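Local coordinates for protein glycosyl hydrolase, family 8 (Clostridium perfringens, PDB 3REN) that is an alpha-amylase of glycosyl hydrolase family 8 with an (alpha/alpha)6-barrel fold that probably hydrolyses alpha-glucan chains, at residues L34-Y45 with N331-L339. Residues are numbered along the deposited sequence; the frame is centred on the assembly and turned at random.
Sequences LSKSGYGIYTNY and NSVYSFDNL. With EDO (1,2-ethanediol), chain H; EDO (1,2-ethanediol), chain I.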
loop_
_atom_site.group_PDB
_atom_site.type_symbol
_atom_site.label_atom_id
_atom_site.label_comp_id
_atom_site.label_asym_id
_atom_site.label_seq_id
_atom_site.Cartn_x
_atom_site.Cartn_y
_atom_site.Cartn_z
ATOM N N LEU A 34 6.640 -11.475 -13.243
ATOM C CA LEU A 34 7.166 -10.349 -12.518
ATOM C C LEU A 34 8.003 -10.718 -11.285
ATOM O O LEU A 34 8.186 -9.876 -10.420
ATOM C CB LEU A 34 6.001 -9.476 -12.049
ATOM C CG LEU A 34 5.550 -8.200 -12.759
ATOM C CD1 LEU A 34 4.636 -7.414 -11.752
ATOM C CD2 LEU A 34 6.650 -7.314 -13.243
ATOM N N SER A 35 8.548 -11.942 -11.237
ATOM C CA SER A 35 9.172 -12.486 -10.041
ATOM C C SER A 35 10.332 -13.365 -10.459
ATOM O O SER A 35 10.332 -13.941 -11.572
ATOM C CB SER A 35 8.190 -13.426 -9.287
ATOM O OG SER A 35 7.233 -12.724 -8.509
ATOM N N LYS A 36 11.299 -13.519 -9.554
ATOM C CA LYS A 36 12.314 -14.520 -9.744
ATOM C C LYS A 36 12.407 -15.312 -8.457
ATOM O O LYS A 36 12.531 -14.750 -7.369
ATOM C CB LYS A 36 13.647 -13.887 -10.102
ATOM C CG LYS A 36 14.710 -14.914 -10.497
ATOM C CD LYS A 36 15.984 -14.200 -10.853
ATOM C CE LYS A 36 16.863 -15.076 -11.715
ATOM N NZ LYS A 36 18.228 -14.497 -11.692
ATOM N N SER A 37 12.321 -16.627 -8.597
ATOM C CA SER A 37 12.394 -17.542 -7.468
ATOM C C SER A 37 13.605 -17.222 -6.598
ATOM O O SER A 37 14.749 -17.147 -7.084
ATOM C CB SER A 37 12.501 -18.994 -7.972
ATOM O OG SER A 37 12.488 -19.850 -6.855
ATOM N N GLY A 38 13.339 -16.996 -5.322
ATOM C CA GLY A 38 14.376 -16.858 -4.301
ATOM C C GLY A 38 14.891 -15.448 -4.193
ATOM O O GLY A 38 15.685 -15.130 -3.299
ATOM N N TYR A 39 14.472 -14.612 -5.133
ATOM C CA TYR A 39 15.009 -13.262 -5.256
ATOM C C TYR A 39 13.945 -12.247 -4.877
ATOM O O TYR A 39 14.206 -11.390 -4.023
ATOM C CB TYR A 39 15.504 -13.015 -6.681
ATOM C CG TYR A 39 15.900 -11.571 -6.967
ATOM C CD1 TYR A 39 16.991 -10.979 -6.314
ATOM C CD2 TYR A 39 15.222 -10.818 -7.935
ATOM C CE1 TYR A 39 17.381 -9.659 -6.599
ATOM C CE2 TYR A 39 15.596 -9.495 -8.225
ATOM C CZ TYR A 39 16.677 -8.926 -7.552
ATOM O OH TYR A 39 17.043 -7.624 -7.813
ATOM N N GLY A 40 12.763 -12.341 -5.512
ATOM C CA GLY A 40 11.623 -11.502 -5.141
ATOM C C GLY A 40 10.800 -10.981 -6.298
ATOM O O GLY A 40 10.956 -11.407 -7.452
ATOM N N ILE A 41 9.929 -10.027 -5.991
ATOM C CA ILE A 41 9.047 -9.442 -7.014
ATOM C C ILE A 41 9.716 -8.208 -7.646
ATOM O O ILE A 41 10.063 -7.256 -6.957
ATOM C CB ILE A 41 7.703 -9.059 -6.403
ATOM C CG1 ILE A 41 7.103 -10.301 -5.734
ATOM C CG2 ILE A 41 6.805 -8.375 -7.445
ATOM C CD1 ILE A 41 6.014 -10.009 -4.751
ATOM N N TYR A 42 9.860 -8.221 -8.957
ATOM C CA TYR A 42 10.479 -7.134 -9.688
ATOM C C TYR A 42 9.564 -5.915 -9.600
ATOM O O TYR A 42 8.347 -6.068 -9.575
ATOM C CB TYR A 42 10.532 -7.500 -11.180
ATOM C CG TYR A 42 11.443 -8.632 -11.582
ATOM C CD1 TYR A 42 12.571 -8.961 -10.822
ATOM C CD2 TYR A 42 11.206 -9.338 -12.767
ATOM C CE1 TYR A 42 13.435 -10.015 -11.221
ATOM C CE2 TYR A 42 12.059 -10.372 -13.195
ATOM C CZ TYR A 42 13.164 -10.696 -12.415
ATOM O OH TYR A 42 14.002 -11.674 -12.829
ATOM N N THR A 43 10.159 -4.741 -9.610
ATOM C CA THR A 43 9.439 -3.460 -9.629
ATOM C C THR A 43 8.727 -3.191 -10.961
ATOM O O THR A 43 7.611 -2.686 -10.970
ATOM C CB THR A 43 10.428 -2.335 -9.310
ATOM O OG1 THR A 43 11.059 -2.654 -8.060
ATOM C CG2 THR A 43 9.709 -0.969 -9.241
ATOM N N ASN A 44 9.385 -3.522 -12.068
ATOM C CA ASN A 44 8.821 -3.438 -13.407
ATOM C C ASN A 44 9.015 -4.740 -14.200
ATOM O O ASN A 44 9.919 -5.589 -13.848
ATOM C CB ASN A 44 9.490 -2.292 -14.183
ATOM C CG ASN A 44 9.416 -0.979 -13.463
ATOM O OD1 ASN A 44 10.422 -0.455 -13.063
ATOM N ND2 ASN A 44 8.222 -0.452 -13.275
ATOM N N TYR A 45 8.230 -4.899 -15.280
ATOM C CA TYR A 45 8.301 -6.114 -16.088
ATOM C C TYR A 45 9.636 -6.189 -16.837
ATOM O O TYR A 45 10.210 -7.273 -17.023
ATOM C CB TYR A 45 7.095 -6.194 -17.053
ATOM C CG TYR A 45 7.123 -7.348 -17.998
ATOM C CD1 TYR A 45 6.959 -8.658 -17.545
ATOM C CD2 TYR A 45 7.355 -7.155 -19.335
ATOM C CE1 TYR A 45 7.015 -9.742 -18.416
ATOM C CE2 TYR A 45 7.403 -8.243 -20.228
ATOM C CZ TYR A 45 7.227 -9.517 -19.759
ATOM O OH TYR A 45 7.274 -10.599 -20.628
ATOM N N ASN A 331 5.180 -2.813 -23.051
ATOM C CA ASN A 331 5.443 -3.691 -21.886
ATOM C C ASN A 331 5.848 -2.945 -20.622
ATOM O O ASN A 331 6.678 -3.426 -19.829
ATOM C CB ASN A 331 6.470 -4.777 -22.213
ATOM C CG ASN A 331 5.894 -5.837 -23.101
ATOM O OD1 ASN A 331 4.662 -5.957 -23.201
ATOM N ND2 ASN A 331 6.752 -6.608 -23.754
ATOM N N SER A 332 5.247 -1.781 -20.426
ATOM C CA SER A 332 5.486 -1.002 -19.216
ATOM C C SER A 332 4.524 -1.459 -18.091
ATOM O O SER A 332 3.324 -1.457 -18.267
ATOM C CB SER A 332 5.281 0.490 -19.532
ATOM O OG SER A 332 5.356 1.233 -18.346
ATOM N N VAL A 333 5.068 -1.857 -16.944
ATOM C CA VAL A 333 4.280 -2.511 -15.896
ATOM C C VAL A 333 4.858 -2.038 -14.553
ATOM O O VAL A 333 6.079 -1.952 -14.446
ATOM C CB VAL A 333 4.378 -4.068 -15.983
ATOM C CG1 VAL A 333 3.772 -4.761 -14.739
ATOM C CG2 VAL A 333 3.691 -4.612 -17.235
ATOM N N TYR A 334 4.005 -1.731 -13.581
ATOM C CA TYR A 334 4.424 -1.396 -12.229
ATOM C C TYR A 334 3.917 -2.420 -11.230
ATOM O O TYR A 334 2.708 -2.615 -11.117
ATOM C CB TYR A 334 3.959 0.039 -11.822
ATOM C CG TYR A 334 4.853 1.061 -12.472
ATOM C CD1 TYR A 334 4.672 1.437 -13.803
ATOM C CD2 TYR A 334 5.968 1.568 -11.781
ATOM C CE1 TYR A 334 5.562 2.335 -14.429
ATOM C CE2 TYR A 334 6.851 2.461 -12.383
ATOM C CZ TYR A 334 6.639 2.839 -13.704
ATOM O OH TYR A 334 7.523 3.725 -14.289
ATOM N N SER A 335 4.833 -3.045 -10.492
ATOM C CA SER A 335 4.470 -4.058 -9.516
ATOM C C SER A 335 3.447 -3.495 -8.551
ATOM O O SER A 335 2.498 -4.166 -8.149
ATOM C CB SER A 335 5.720 -4.552 -8.759
ATOM O OG SER A 335 6.351 -3.464 -8.066
ATOM N N PHE A 336 3.643 -2.253 -8.155
ATOM C CA PHE A 336 2.752 -1.666 -7.151
ATOM C C PHE A 336 1.248 -1.733 -7.531
ATOM O O PHE A 336 0.400 -2.090 -6.692
ATOM C CB PHE A 336 3.185 -0.230 -6.842
ATOM C CG PHE A 336 2.380 0.431 -5.764
ATOM C CD1 PHE A 336 2.503 0.029 -4.438
ATOM C CD2 PHE A 336 1.531 1.503 -6.077
ATOM C CE1 PHE A 336 1.770 0.667 -3.416
ATOM C CE2 PHE A 336 0.797 2.150 -5.086
ATOM C CZ PHE A 336 0.895 1.743 -3.753
ATOM N N ASP A 337 0.924 -1.417 -8.784
ATOM C CA ASP A 337 -0.472 -1.492 -9.226
ATOM C C ASP A 337 -0.993 -2.902 -9.291
ATOM O O ASP A 337 -2.136 -3.149 -8.926
ATOM C CB ASP A 337 -0.663 -0.809 -10.572
ATOM C CG ASP A 337 -0.590 0.703 -10.457
ATOM O OD1 ASP A 337 -1.020 1.246 -9.412
ATOM O OD2 ASP A 337 -0.075 1.328 -11.390
ATOM N N ASN A 338 -0.141 -3.821 -9.740
ATOM C CA ASN A 338 -0.485 -5.226 -9.811
ATOM C C ASN A 338 -0.731 -5.870 -8.445
ATOM O O ASN A 338 -1.710 -6.610 -8.272
ATOM C CB ASN A 338 0.552 -5.994 -10.640
ATOM C CG ASN A 338 0.429 -5.675 -12.123
ATOM O OD1 ASN A 338 -0.278 -6.367 -12.834
ATOM N ND2 ASN A 338 1.082 -4.586 -12.581
ATOM N N LEU A 339 0.133 -5.565 -7.474
ATOM C CA LEU A 339 -0.041 -6.102 -6.116
ATOM C C LEU A 339 -1.274 -5.543 -5.392
ATOM O O LEU A 339 -1.964 -6.282 -4.642
ATOM C CB LEU A 339 1.228 -5.890 -5.281
ATOM C CG LEU A 339 2.398 -6.740 -5.749
ATOM C CD1 LEU A 339 3.724 -6.041 -5.302
ATOM C CD2 LEU A 339 2.234 -8.232 -5.216
HETATM C C1 EDO H . 10.096 -15.299 -4.305
HETATM O O1 EDO H . 10.696 -16.604 -4.454
HETATM C C2 EDO H . 9.657 -14.768 -5.669
HETATM O O2 EDO H . 8.869 -15.790 -6.323
HETATM C C1 EDO I . 5.348 -15.807 -6.002
HETATM O O1 EDO I . 5.817 -15.923 -4.656
HETATM C C2 EDO I . 5.012 -14.348 -6.294
HETATM O O2 EDO I . 6.231 -13.623 -6.407
HETATM O O HOH W 1 6.119 -0.924 -8.583
#
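Ser335 N, in the first turn of its helix, donates to Thr43 O at 2.8 Å with an N-H...O angle of 169°, the nitrogen tilted from the carbonyl plane. Asn44 ND2 gives a second nearly straight hydrogen bond, to Val333 O at 2.9 Å; the acceptor lies practically in the amide plane, which aligns an N-H with it. Asn44 ND2 also sits over one face of the Tyr334 ring, off-centre toward the rim, 3.3 Å from Tyr334 CE2. With amide and ring planes 86° apart, the amide meets the ring upright rather than stacked. Having CG beside its own backbone N (chi1 -54°) brings the Asn44 amide to both partners. A water links Thr43 O to the helix start: it accepts from Phe336 N, is hydrogen-bonded to Ser335 OG and donates weakly to Thr43 O.

Apolar contacts adjoin these bonds. Val333 is shared: its CB packs on Tyr45 CB at 3.6 Å, while CG1 meets both methyl groups of Leu34. Leu34 CD1 also reaches Ser335 CA, and Ile41 CD1 touches Leu339 CD2 at 4.2 Å. A polar-aromatic contact is distinct from these: Asn331 O approaches the edge of the Tyr45 ring near its plane, with Asn331 CB 3.8 Å from Tyr45 CD2.

Tyr334 occupies the N-cap position of helix 335-346, and its carbonyl O accepts from Asn338 ND2 from above the carbonyl plane; Asn338 OD1 is held by Phe325 N. The contact thus brings Leu34, just after helix 21-33, and the end of the hairpin with the loop 42-45 against residues 331-334 and the start of helix 335-346, joining sequence-distant parts of the (alpha/alpha)6 barrel. Helix 62-74 lines the same region, with Met68 against Ile41 and Leu67 against Leu339, while strand 60-61 lies beside Thr43.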